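Local coordinates for protein aspartate-semialdehyde dehydrogenase (Thermus thermophilus, PDB 2YV3) that probably catalyses the NADPH-dependent reductive dephosphorylation of L-aspartyl-4-phosphate to L-aspartate-semialdehyde, a step shared by lysine, methionine and threonine biosynthesis, at residues L30-S35 and I50-L55; R139-K144 and V244-P249; A159-E164 and E181-P186; G264-D269 and S283-V288. All coordinates share one frame; numbering follows the deposited sequence.

Contact 1. Residues L30-S35 and I50-L55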
loop_
_atom_site.group_PDB
_atom_site.type_symbol
_atom_site.label_atom_id
_atom_site.label_comp_id
_atom_site.label_asym_id
_atom_site.label_seq_id
_atom_site.Cartn_x
_atom_site.Cartn_y
_atom_site.Cartn_z
ATOM N N LEU A 30 21.274 25.951 23.886
ATOM C CA LEU A 30 21.281 25.010 22.791
ATOM C C LEU A 30 22.056 23.782 23.277
ATOM O O LEU A 30 23.286 23.791 23.278
ATOM C CB LEU A 30 22.002 25.655 21.602
ATOM C CG LEU A 30 23.490 26.044 21.774
ATOM C CD1 LEU A 30 24.011 26.580 20.463
ATOM C CD2 LEU A 30 23.682 27.085 22.880
ATOM N N ARG A 31 21.345 22.735 23.693
ATOM C CA ARG A 31 22.000 21.520 24.181
ATOM C C ARG A 31 21.622 20.225 23.456
ATOM O O ARG A 31 20.466 19.805 23.456
ATOM C CB ARG A 31 21.741 21.360 25.681
ATOM C CG ARG A 31 22.413 22.416 26.537
ATOM C CD ARG A 31 22.029 22.250 27.982
ATOM N NE ARG A 31 22.835 23.087 28.857
ATOM C CZ ARG A 31 24.080 22.809 29.225
ATOM N NH1 ARG A 31 24.679 21.705 28.800
ATOM N NH2 ARG A 31 24.733 23.644 30.022
ATOM N N LEU A 32 22.624 19.602 22.845
ATOM C CA LEU A 32 22.450 18.359 22.117
ATOM C C LEU A 32 23.002 17.199 22.928
ATOM O O LEU A 32 24.137 17.240 23.391
ATOM C CB LEU A 32 23.176 18.443 20.791
ATOM C CG LEU A 32 22.755 19.626 19.921
ATOM C CD1 LEU A 32 23.211 19.321 18.476
ATOM C CD2 LEU A 32 21.222 19.857 20.012
ATOM N N TYR A 33 22.199 16.157 23.090
ATOM C CA TYR A 33 22.611 14.999 23.869
ATOM C C TYR A 33 22.409 13.655 23.156
ATOM O O TYR A 33 21.364 13.396 22.557
ATOM C CB TYR A 33 21.847 14.989 25.198
ATOM C CG TYR A 33 22.331 15.997 26.211
ATOM C CD1 TYR A 33 23.548 15.808 26.887
ATOM C CD2 TYR A 33 21.586 17.137 26.502
ATOM C CE1 TYR A 33 24.001 16.722 27.821
ATOM C CE2 TYR A 33 22.032 18.059 27.439
ATOM C CZ TYR A 33 23.243 17.842 28.093
ATOM O OH TYR A 33 23.698 18.753 29.017
ATOM N N ALA A 34 23.417 12.796 23.240
ATOM C CA ALA A 34 23.356 11.473 22.631
ATOM C C ALA A 34 23.944 10.481 23.617
ATOM O O ALA A 34 24.625 10.869 24.565
ATOM C CB ALA A 34 24.155 11.450 21.327
ATOM N N SER A 35 23.665 9.201 23.411
ATOM C CA SER A 35 24.219 8.172 24.286
ATOM C C SER A 35 25.678 8.053 23.858
ATOM O O SER A 35 26.022 8.359 22.716
ATOM C CB SER A 35 23.505 6.829 24.076
ATOM O OG SER A 35 23.792 6.280 22.797
ATOM N N ILE A 50 27.602 22.925 16.674
ATOM C CA ILE A 50 27.310 22.661 18.086
ATOM C C ILE A 50 27.711 21.243 18.464
ATOM O O ILE A 50 27.469 20.305 17.705
ATOM C CB ILE A 50 25.800 22.842 18.385
ATOM C CG1 ILE A 50 25.417 24.314 18.225
ATOM C CG2 ILE A 50 25.457 22.325 19.768
ATOM C CD1 ILE A 50 26.400 25.281 18.838
ATOM N N PRO A 51 28.322 21.073 19.651
ATOM C CA PRO A 51 28.773 19.775 20.155
ATOM C C PRO A 51 27.622 18.897 20.626
ATOM O O PRO A 51 26.517 19.385 20.833
ATOM C CB PRO A 51 29.709 20.163 21.297
ATOM C CG PRO A 51 29.033 21.374 21.863
ATOM C CD PRO A 51 28.633 22.146 20.617
ATOM N N VAL A 52 27.906 17.604 20.788
ATOM C CA VAL A 52 26.925 16.606 21.238
ATOM C C VAL A 52 27.441 15.897 22.485
ATOM O O VAL A 52 28.278 15.017 22.394
ATOM C CB VAL A 52 26.667 15.519 20.149
ATOM C CG1 VAL A 52 25.608 14.522 20.632
ATOM C CG2 VAL A 52 26.222 16.175 18.857
ATOM N N GLU A 53 26.934 16.276 23.642
ATOM C CA GLU A 53 27.368 15.671 24.885
ATOM C C GLU A 53 26.743 14.309 25.093
ATOM O O GLU A 53 25.604 14.076 24.701
ATOM C CB GLU A 53 26.980 16.561 26.060
ATOM C CG GLU A 53 27.256 18.020 25.812
ATOM C CD GLU A 53 28.596 18.224 25.143
ATOM O OE1 GLU A 53 29.633 17.886 25.770
ATOM O OE2 GLU A 53 28.606 18.709 23.987
ATOM N N PRO A 54 27.492 13.374 25.691
ATOM C CA PRO A 54 26.888 12.060 25.910
ATOM C C PRO A 54 26.024 12.259 27.142
ATOM O O PRO A 54 26.293 13.150 27.936
ATOM C CB PRO A 54 28.092 11.161 26.160
ATOM C CG PRO A 54 29.061 12.097 26.835
ATOM C CD PRO A 54 28.927 13.371 26.025
ATOM N N LEU A 55 24.984 11.456 27.297
ATOM C CA LEU A 55 24.110 11.614 28.448
ATOM C C LEU A 55 24.740 11.205 29.768
ATOM O O LEU A 55 25.225 10.080 29.911
ATOM C CB LEU A 55 22.802 10.854 28.234
ATOM C CG LEU A 55 21.783 11.698 27.471
ATOM C CD1 LEU A 55 20.406 11.054 27.565
ATOM C CD2 LEU A 55 21.754 13.103 28.061
HETATM O O HOH W 1 25.673 21.037 23.441
#
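Tyr-33 lies along the seam between two parallel strands, its ring beside Glu-53 and Leu-55. Paired with Glu-53, it shares that residue's face of the sheet, where its CG, anti to the carbonyl carbon (chi1 -75°), sets the ring's direction. Its CB meets Leu-55 CD2 at 3.4 Å. CD1 passes the carbonyl of Glu-53, with the O of Pro-54 at the ring edge. CE1 lies 3.5 Å from Glu-53 CB, while the carboxylate beyond turns away, its plane 78° from the ring. At the tip, Tyr-33 OH lies 3.1 Å from Arg-31 NH1. An alanine here would remove the ring and is likely to open a gap beside Leu-55 CD2 and Glu-53 CB. The backbones are joined by Glu-53 N to Leu-32 O (3.0 Å) and by the straighter bond from Ala-34 N to Glu-53 O (2.9 Å). On the other face, Ala-34 CB touches Val-52 CG1 at 3.5 Å, and the Leu-32 side chain crosses that of Ile-50 at about a right angle, CG against CG2. In this Rossmann-type domain, strand 31-34 lies between strands 48-54 and 3-6, and Leu-55 reaches helix 70-83 at Ile-73 and Trp-81.

Contact 2. Residues R139-K144 and V244-P249; sequences RAFQAK and VEFARP
Phe-141, its CG anti to the carbonyl carbon (chi1 -50°), points the edge of its ring at the face of Phe-246, a T-shaped pair with centroids 5.6 Å apart and planes at 73°. The Phe-141 ring also has Ala-140 CB over the centre of one face and Arg-248 CB at its edge. Val-244 CG1 lies over one face of the Phe-246 ring, toward its rim, and also meets Ala-143 CB at 3.5 Å. Main-chain bonds hold the turn beside the rings: Phe-141 O accepts from Ala-247 N (3.1 Å) and Arg-248 N (3.3 Å), and Ala-247 N is shared with Gln-142 O (2.7 Å). Here helix 125-141 ends, Gln-142 takes a positive phi, and the chain enters strand 143-151, antiparallel to strand 237-246 in the sheet of the dimerisation domain. The more exposed side is still in close contact where Gln-142 CB and CG lie over one face of the Arg-248 guanidinium. It is looser at Lys-144, which bonds only weakly through its N to Glu-245 O. Lys-144 NZ stays 4.9 Å from Glu-245 OE1, which instead forms a salt bridge with Arg-145; a long, weak ion pair joins Glu-245 OE2 to Arg-145 of the second subunit.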
loop_
_atom_site.group_PDB
_atom_site.type_symbol
_atom_site.label_atom_id
_atom_site.label_comp_id
_atom_site.label_asym_id
_atom_site.label_seq_id
_atom_site.Cartn_x
_atom_site.Cartn_y
_atom_site.Cartn_z
ATOM N N ARG A 139 -14.720 15.194 14.636
ATOM C CA ARG A 139 -15.466 16.298 15.226
ATOM C C ARG A 139 -16.758 16.664 14.476
ATOM O O ARG A 139 -17.803 16.891 15.091
ATOM C CB ARG A 139 -14.552 17.520 15.357
ATOM C CG ARG A 139 -13.916 17.986 14.057
ATOM C CD ARG A 139 -12.588 18.740 14.282
ATOM N NE ARG A 139 -12.738 20.013 14.978
ATOM C CZ ARG A 139 -13.072 20.145 16.262
ATOM N NH1 ARG A 139 -13.296 19.072 17.010
ATOM N NH2 ARG A 139 -13.177 21.358 16.805
ATOM N N ALA A 140 -16.693 16.700 13.151
ATOM C CA ALA A 140 -17.859 17.049 12.330
ATOM C C ALA A 140 -18.846 15.914 12.088
ATOM O O ALA A 140 -20.048 16.107 12.223
ATOM C CB ALA A 140 -17.402 17.613 10.965
ATOM N N PHE A 141 -18.333 14.733 11.752
ATOM C CA PHE A 141 -19.171 13.591 11.421
ATOM C C PHE A 141 -19.213 12.398 12.364
ATOM O O PHE A 141 -19.912 11.426 12.083
ATOM C CB PHE A 141 -18.760 13.070 10.053
ATOM C CG PHE A 141 -18.669 14.134 8.992
ATOM C CD1 PHE A 141 -19.771 14.930 8.678
ATOM C CD2 PHE A 141 -17.483 14.306 8.270
ATOM C CE1 PHE A 141 -19.702 15.868 7.670
ATOM C CE2 PHE A 141 -17.405 15.250 7.253
ATOM C CZ PHE A 141 -18.522 16.032 6.953
ATOM N N GLN A 142 -18.475 12.448 13.462
ATOM C CA GLN A 142 -18.437 11.327 14.393
ATOM C C GLN A 142 -18.244 9.991 13.679
ATOM O O GLN A 142 -19.159 9.463 13.049
ATOM C CB GLN A 142 -19.711 11.255 15.246
ATOM C CG GLN A 142 -19.699 12.159 16.477
ATOM C CD GLN A 142 -20.322 11.485 17.693
ATOM O OE1 GLN A 142 -19.924 10.373 18.070
ATOM N NE2 GLN A 142 -21.298 12.151 18.312
ATOM N N ALA A 143 -17.044 9.443 13.796
ATOM C CA ALA A 143 -16.729 8.177 13.181
ATOM C C ALA A 143 -17.147 7.066 14.144
ATOM O O ALA A 143 -17.616 7.326 15.251
ATOM C CB ALA A 143 -15.224 8.103 12.887
ATOM N N LYS A 144 -16.985 5.826 13.703
ATOM C CA LYS A 144 -17.322 4.680 14.510
ATOM C C LYS A 144 -16.563 3.481 13.978
ATOM O O LYS A 144 -16.563 2.423 14.600
ATOM C CB LYS A 144 -18.822 4.395 14.445
ATOM C CG LYS A 144 -19.596 5.094 13.330
ATOM C CD LYS A 144 -20.933 4.396 13.060
ATOM C CE LYS A 144 -21.803 4.276 14.307
ATOM N NZ LYS A 144 -22.855 3.229 14.139
ATOM N N VAL A 244 -13.774 5.036 6.494
ATOM C CA VAL A 244 -14.493 5.278 7.732
ATOM C C VAL A 244 -15.999 5.146 7.583
ATOM O O VAL A 244 -16.558 5.339 6.506
ATOM C CB VAL A 244 -14.234 6.722 8.271
ATOM C CG1 VAL A 244 -14.616 6.798 9.709
ATOM C CG2 VAL A 244 -12.799 7.131 8.076
ATOM N N GLU A 245 -16.655 4.820 8.688
ATOM C CA GLU A 245 -18.101 4.728 8.712
ATOM C C GLU A 245 -18.473 5.844 9.693
ATOM O O GLU A 245 -17.892 5.938 10.779
ATOM C CB GLU A 245 -18.556 3.353 9.221
ATOM C CG GLU A 245 -20.068 3.136 9.151
ATOM C CD GLU A 245 -20.483 1.734 9.568
ATOM O OE1 GLU A 245 -20.072 1.284 10.669
ATOM O OE2 GLU A 245 -21.231 1.086 8.799
ATOM N N PHE A 246 -19.413 6.701 9.302
ATOM C CA PHE A 246 -19.803 7.822 10.146
ATOM C C PHE A 246 -21.167 7.761 10.808
ATOM O O PHE A 246 -22.003 6.909 10.496
ATOM C CB PHE A 246 -19.703 9.112 9.339
ATOM C CG PHE A 246 -18.317 9.436 8.900
ATOM C CD1 PHE A 246 -17.430 10.068 9.770
ATOM C CD2 PHE A 246 -17.883 9.096 7.622
ATOM C CE1 PHE A 246 -16.125 10.356 9.376
ATOM C CE2 PHE A 246 -16.579 9.384 7.219
ATOM C CZ PHE A 246 -15.697 10.015 8.100
ATOM N N ALA A 247 -21.378 8.681 11.740
ATOM C CA ALA A 247 -22.650 8.765 12.442
ATOM C C ALA A 247 -23.542 9.614 11.566
ATOM O O ALA A 247 -24.641 9.208 11.179
ATOM C CB ALA A 247 -22.466 9.441 13.793
ATOM N N ARG A 248 -23.029 10.803 11.251
ATOM C CA ARG A 248 -23.731 11.767 10.424
ATOM C C ARG A 248 -23.457 11.494 8.960
ATOM O O ARG A 248 -22.396 10.976 8.601
ATOM C CB ARG A 248 -23.288 13.182 10.768
ATOM C CG ARG A 248 -23.353 13.507 12.240
ATOM C CD ARG A 248 -22.016 14.080 12.660
ATOM N NE ARG A 248 -21.964 14.474 14.055
ATOM C CZ ARG A 248 -22.257 13.663 15.062
ATOM N NH1 ARG A 248 -22.627 12.411 14.821
ATOM N NH2 ARG A 248 -22.189 14.108 16.309
ATOM N N PRO A 249 -24.411 11.875 8.094
ATOM C CA PRO A 249 -24.334 11.695 6.640
ATOM C C PRO A 249 -23.131 12.443 6.095
ATOM O O PRO A 249 -23.033 13.675 6.232
ATOM C CB PRO A 249 -25.641 12.301 6.155
ATOM C CG PRO A 249 -25.815 13.468 7.093
ATOM C CD PRO A 249 -25.474 12.842 8.444
#

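Contact 3. Residues A159-E164 and E181-P186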
loop_
_atom_site.group_PDB
_atom_site.type_symbol
_atom_site.label_atom_id
_atom_site.label_comp_id
_atom_site.label_asym_id
_atom_site.label_seq_id
_atom_site.Cartn_x
_atom_site.Cartn_y
_atom_site.Cartn_z
ATOM N N ALA A 159 17.517 6.235 10.292
ATOM C CA ALA A 159 18.385 6.694 9.217
ATOM C C ALA A 159 19.171 5.571 8.529
ATOM O O ALA A 159 19.270 5.528 7.293
ATOM C CB ALA A 159 19.333 7.737 9.745
ATOM N N LYS A 160 19.730 4.664 9.322
ATOM C CA LYS A 160 20.503 3.557 8.758
ATOM C C LYS A 160 19.676 2.776 7.739
ATOM O O LYS A 160 20.204 2.220 6.786
ATOM C CB LYS A 160 20.956 2.602 9.872
ATOM C CG LYS A 160 21.962 1.548 9.432
ATOM C CD LYS A 160 23.281 2.195 8.984
ATOM C CE LYS A 160 24.251 1.185 8.343
ATOM N NZ LYS A 160 24.630 0.079 9.266
ATOM N N ALA A 161 18.371 2.737 7.954
ATOM C CA ALA A 161 17.481 2.011 7.069
ATOM C C ALA A 161 17.118 2.825 5.827
ATOM O O ALA A 161 16.786 2.250 4.792
ATOM C CB ALA A 161 16.226 1.600 7.830
ATOM N N MET A 162 17.177 4.152 5.932
ATOM C CA MET A 162 16.873 5.035 4.808
ATOM C C MET A 162 18.011 4.879 3.804
ATOM O O MET A 162 17.819 4.890 2.581
ATOM C CB MET A 162 16.821 6.495 5.276
ATOM C CG MET A 162 15.473 7.189 5.139
ATOM S SD MET A 162 15.497 8.929 5.749
ATOM C CE MET A 162 15.826 9.832 4.231
ATOM N N GLU A 163 19.209 4.737 4.356
ATOM C CA GLU A 163 20.430 4.587 3.584
ATOM C C GLU A 163 20.445 3.225 2.905
ATOM O O GLU A 163 20.807 3.090 1.734
ATOM C CB GLU A 163 21.616 4.690 4.531
ATOM C CG GLU A 163 22.630 5.737 4.193
ATOM C CD GLU A 163 23.879 5.601 5.061
ATOM O OE1 GLU A 163 23.796 5.916 6.264
ATOM O OE2 GLU A 163 24.942 5.168 4.548
ATOM N N GLU A 164 20.049 2.215 3.669
ATOM C CA GLU A 164 20.016 0.844 3.190
ATOM C C GLU A 164 19.229 0.764 1.892
ATOM O O GLU A 164 19.654 0.137 0.917
ATOM C CB GLU A 164 19.363 -0.055 4.231
ATOM C CG GLU A 164 20.018 -1.421 4.354
ATOM C CD GLU A 164 19.003 -2.549 4.332
ATOM O OE1 GLU A 164 17.985 -2.421 5.044
ATOM O OE2 GLU A 164 19.224 -3.555 3.613
ATOM N N GLU A 181 19.191 -6.132 5.951
ATOM C CA GLU A 181 19.809 -6.015 7.267
ATOM C C GLU A 181 19.006 -5.163 8.215
ATOM O O GLU A 181 18.913 -5.470 9.397
ATOM C CB GLU A 181 21.184 -5.360 7.174
ATOM C CG GLU A 181 21.977 -5.643 5.916
ATOM C CD GLU A 181 23.018 -6.726 6.106
ATOM O OE1 GLU A 181 24.155 -6.521 5.619
ATOM O OE2 GLU A 181 22.698 -7.773 6.729
ATOM N N ALA A 182 18.455 -4.072 7.692
ATOM C CA ALA A 182 17.704 -3.113 8.492
ATOM C C ALA A 182 16.210 -3.382 8.568
ATOM O O ALA A 182 15.491 -2.768 9.359
ATOM C CB ALA A 182 17.953 -1.713 7.951
ATOM N N PHE A 183 15.739 -4.298 7.741
ATOM C CA PHE A 183 14.335 -4.631 7.729
ATOM C C PHE A 183 14.231 -6.123 7.998
ATOM O O PHE A 183 15.254 -6.792 8.211
ATOM C CB PHE A 183 13.767 -4.254 6.369
ATOM C CG PHE A 183 14.047 -2.818 5.982
ATOM C CD1 PHE A 183 13.341 -1.770 6.573
ATOM C CD2 PHE A 183 15.042 -2.512 5.064
ATOM C CE1 PHE A 183 13.619 -0.455 6.261
ATOM C CE2 PHE A 183 15.331 -1.191 4.740
ATOM C CZ PHE A 183 14.615 -0.161 5.344
ATOM N N ALA A 184 13.014 -6.656 7.998
ATOM C CA ALA A 184 12.849 -8.085 8.258
ATOM C C ALA A 184 13.300 -8.893 7.043
ATOM O O ALA A 184 13.681 -10.065 7.154
ATOM C CB ALA A 184 11.377 -8.391 8.591
ATOM N N HIS A 185 13.252 -8.242 5.884
ATOM C CA HIS A 185 13.609 -8.863 4.613
ATOM C C HIS A 185 14.237 -7.792 3.705
ATOM O O HIS A 185 14.484 -6.671 4.143
ATOM C CB HIS A 185 12.332 -9.411 3.954
ATOM C CG HIS A 185 11.616 -10.444 4.768
ATOM N ND1 HIS A 185 11.866 -11.795 4.649
ATOM C CD2 HIS A 185 10.647 -10.323 5.708
ATOM C CE1 HIS A 185 11.081 -12.461 5.478
ATOM N NE2 HIS A 185 10.332 -11.592 6.133
ATOM N N PRO A 186 14.527 -8.135 2.433
ATOM C CA PRO A 186 15.116 -7.119 1.546
ATOM C C PRO A 186 13.968 -6.254 1.015
ATOM O O PRO A 186 13.054 -6.774 0.386
ATOM C CB PRO A 186 15.770 -7.950 0.435
ATOM C CG PRO A 186 15.914 -9.316 1.029
ATOM C CD PRO A 186 14.661 -9.474 1.840
#
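Glu-164 reaches from helix 159-173 to the irregular chain at Glu-181 and Ala-182, so that a side-chain carboxylate receives two successive backbone N-H groups. The arrangement joins an early part of this helix of the dimerisation domain to the long loop that follows it. Among the polar interactions the firmer is Ala-182 N to Glu-164 OE1, 3.2 Å long and bent to 142° at the hydrogen; the donor comes from above the carboxylate, 70° out of its plane. Glu-181 N makes a long, weak bond to the other oxygen, OE2. A bend at chi2 brings the two oxygens within reach of the two N-H groups. These would favour the negative charge of the carboxylate, whereas the Glu-181 carboxylate keeps its OE1 6.1 Å from Glu-164 OE2 and is weakly paired with Lys-179. An alanine in place of Glu-164 would probably leave the N-H groups of Ala-182 and Glu-181 without these acceptors and free the loop to shift from the helix.

The apolar interactions gather round Ala-161. Its CB meets Ala-182 CB at 3.7 Å and also touches Phe-183 CZ. The ring slides past Glu-164 in the opposite direction, its plane 30° from that of the carboxylate, and it lies near Arg-231, a predicted substrate-binding residue. Farther along the loop, His-185 meets the ring of Tyr-276 of the second subunit. Within the contact, Ala-182 CB covers one face of the Phe-183 ring toward its rim, while Ala-161 O lies at the ring edge, 3.3 Å from CZ.

Contact 4. Residues G264-D269 and S283-V288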
loop_
_atom_site.group_PDB
_atom_site.type_symbol
_atom_site.label_atom_id
_atom_site.label_comp_id
_atom_site.label_asym_id
_atom_site.label_seq_id
_atom_site.Cartn_x
_atom_site.Cartn_y
_atom_site.Cartn_z
ATOM N N GLY A 264 -2.787 22.852 9.268
ATOM C CA GLY A 264 -1.782 21.890 8.871
ATOM C C GLY A 264 -2.284 20.671 8.122
ATOM O O GLY A 264 -1.819 19.553 8.388
ATOM N N VAL A 265 -3.206 20.868 7.181
ATOM C CA VAL A 265 -3.743 19.748 6.421
ATOM C C VAL A 265 -4.102 20.136 4.988
ATOM O O VAL A 265 -5.276 20.208 4.609
ATOM C CB VAL A 265 -4.983 19.162 7.131
ATOM C CG1 VAL A 265 -5.991 20.247 7.345
ATOM C CG2 VAL A 265 -5.585 18.016 6.316
ATOM N N GLU A 266 -3.077 20.375 4.185
ATOM C CA GLU A 266 -3.286 20.751 2.797
ATOM C C GLU A 266 -4.232 19.777 2.122
ATOM O O GLU A 266 -4.000 18.577 2.111
ATOM C CB GLU A 266 -1.946 20.768 2.053
ATOM C CG GLU A 266 -2.034 21.153 0.588
ATOM C CD GLU A 266 -0.660 21.306 -0.044
ATOM O OE1 GLU A 266 0.069 20.293 -0.156
ATOM O OE2 GLU A 266 -0.303 22.445 -0.423
ATOM N N VAL A 267 -5.329 20.288 1.594
ATOM C CA VAL A 267 -6.256 19.438 0.882
ATOM C C VAL A 267 -5.688 19.405 -0.524
ATOM O O VAL A 267 -5.337 20.438 -1.082
ATOM C CB VAL A 267 -7.704 20.015 0.883
ATOM C CG1 VAL A 267 -8.404 19.727 -0.442
ATOM C CG2 VAL A 267 -8.501 19.374 1.998
ATOM N N VAL A 268 -5.566 18.205 -1.067
ATOM C CA VAL A 268 -5.035 17.976 -2.402
ATOM C C VAL A 268 -5.990 16.968 -3.050
ATOM O O VAL A 268 -5.846 15.756 -2.865
ATOM C CB VAL A 268 -3.603 17.403 -2.307
ATOM C CG1 VAL A 268 -3.178 16.797 -3.619
ATOM C CG2 VAL A 268 -2.658 18.508 -1.907
ATOM N N ASP A 269 -6.965 17.472 -3.807
ATOM C CA ASP A 269 -7.960 16.591 -4.402
ATOM C C ASP A 269 -8.488 17.007 -5.766
ATOM O O ASP A 269 -9.471 17.737 -5.852
ATOM C CB ASP A 269 -9.140 16.450 -3.436
ATOM C CG ASP A 269 -9.814 15.106 -3.531
ATOM O OD1 ASP A 269 -10.314 14.760 -4.615
ATOM O OD2 ASP A 269 -9.852 14.389 -2.511
ATOM N N SER A 283 6.645 14.555 1.292
ATOM C CA SER A 283 7.953 14.626 1.929
ATOM C C SER A 283 8.611 16.005 1.837
ATOM O O SER A 283 8.968 16.469 0.764
ATOM C CB SER A 283 8.869 13.558 1.334
ATOM O OG SER A 283 8.888 13.632 -0.077
ATOM N N GLY A 284 8.761 16.656 2.980
ATOM C CA GLY A 284 9.362 17.972 3.006
ATOM C C GLY A 284 8.449 19.019 3.616
ATOM O O GLY A 284 8.879 19.817 4.438
ATOM N N LYS A 285 7.182 19.013 3.220
ATOM C CA LYS A 285 6.218 19.986 3.717
ATOM C C LYS A 285 5.805 19.710 5.162
ATOM O O LYS A 285 5.846 18.565 5.594
ATOM C CB LYS A 285 4.991 19.971 2.819
ATOM C CG LYS A 285 5.125 20.843 1.593
ATOM C CD LYS A 285 3.800 21.518 1.286
ATOM C CE LYS A 285 2.772 20.543 0.742
ATOM N NZ LYS A 285 2.874 20.438 -0.750
ATOM N N TRP A 286 5.418 20.740 5.918
ATOM C CA TRP A 286 5.000 20.509 7.307
ATOM C C TRP A 286 3.573 20.001 7.271
ATOM O O TRP A 286 3.088 19.400 8.224
ATOM C CB TRP A 286 5.056 21.783 8.166
ATOM C CG TRP A 286 6.363 22.509 8.125
ATOM C CD1 TRP A 286 7.577 21.997 7.758
ATOM C CD2 TRP A 286 6.591 23.889 8.439
ATOM N NE1 TRP A 286 8.544 22.974 7.812
ATOM C CE2 TRP A 286 7.965 24.150 8.219
ATOM C CE3 TRP A 286 5.766 24.941 8.870
ATOM C CZ2 TRP A 286 8.537 25.412 8.429
ATOM C CZ3 TRP A 286 6.334 26.196 9.080
ATOM C CH2 TRP A 286 7.707 26.420 8.850
ATOM N N ASP A 287 2.893 20.233 6.160
ATOM C CA ASP A 287 1.530 19.758 6.048
ATOM C C ASP A 287 1.415 18.299 5.670
ATOM O O ASP A 287 2.396 17.601 5.381
ATOM C CB ASP A 287 0.741 20.566 5.025
ATOM C CG ASP A 287 0.235 21.853 5.584
ATOM O OD1 ASP A 287 0.465 22.090 6.784
ATOM O OD2 ASP A 287 -0.394 22.620 4.823
ATOM N N VAL A 288 0.173 17.859 5.671
ATOM C CA VAL A 288 -0.167 16.514 5.311
ATOM C C VAL A 288 -1.104 16.762 4.165
ATOM O O VAL A 288 -1.939 17.665 4.230
ATOM C CB VAL A 288 -0.927 15.809 6.468
ATOM C CG1 VAL A 288 -1.999 16.740 7.038
ATOM C CG2 VAL A 288 -1.581 14.538 5.973
#
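Val-265 and Val-288 lie side by side with their branches pointing the same way, CB of Val-265 3.8 Å from CG1 of Val-288. That methyl stands between the backbone N and the carbonyl carbon of its own residue (chi1 45°), which turns it to the backbone of Gly-264 and Val-265. The carbonyl of Val-288 adds a CA-H...O contact from Val-265 CA at 3.5 Å. No hydrogen bond crosses between the segments. Asp-287 instead lays its carboxylate along the neighbouring main chain: OD1 faces the CA of Gly-264, whose positive phi suits a glycine, and OD2 lies 3.7 Å from Glu-266 CB.

A charged pair borders this shell. The extended chain of Glu-266 (CG opposite the backbone N, chi1 -180°) crosses the thrice-bent chain of Lys-285 at about a right angle, and OE1 forms a salt bridge with NZ at 2.9 Å, though the position of OE1 is less certain. Lys-285 NZ also pairs with Glu-289 OE1, so one ammonium probably offsets two neighbouring carboxylates.

Further out, Val-288 packs on Ile-129 and Met-132 of helix 125-141 and on Val-307 of strand 302-310, while Val-265 touches Val-290. Beyond the contact the chains stay together: Val-268 bonds through its backbone to Val-290, and Asp-269 OD2 takes the N-H of Ile-293. An irregular segment thus runs in the same direction as strand 288-295, along the edge strand of the five-stranded mixed sheet in the dimerisation domain, with helix 125-141 packed against that sheet.

In the fold
From the N terminus, contact 1 closes first: 14 residues, including strand 42-45, lie between its two strands in the NAD-binding domain. The other three contacts belong to the dimerisation domain. Contact 2 closes a loop of 99 residues, joining the helix 125-141 to strand 143-151 junction with the end of strand 237-246. Contact 3 is nested inside that loop, bringing helix 159-173 and its following loop together across 16 residues. Contact 4 comes last, spans helix 279-282 and leads into edge strand 288-295. No loops cross. Contacts 1 and 2 are centred 46 Å apart on opposite sides of the chain's centre, whereas contacts 3 and 4 approach to about 8 Å between nearest atoms.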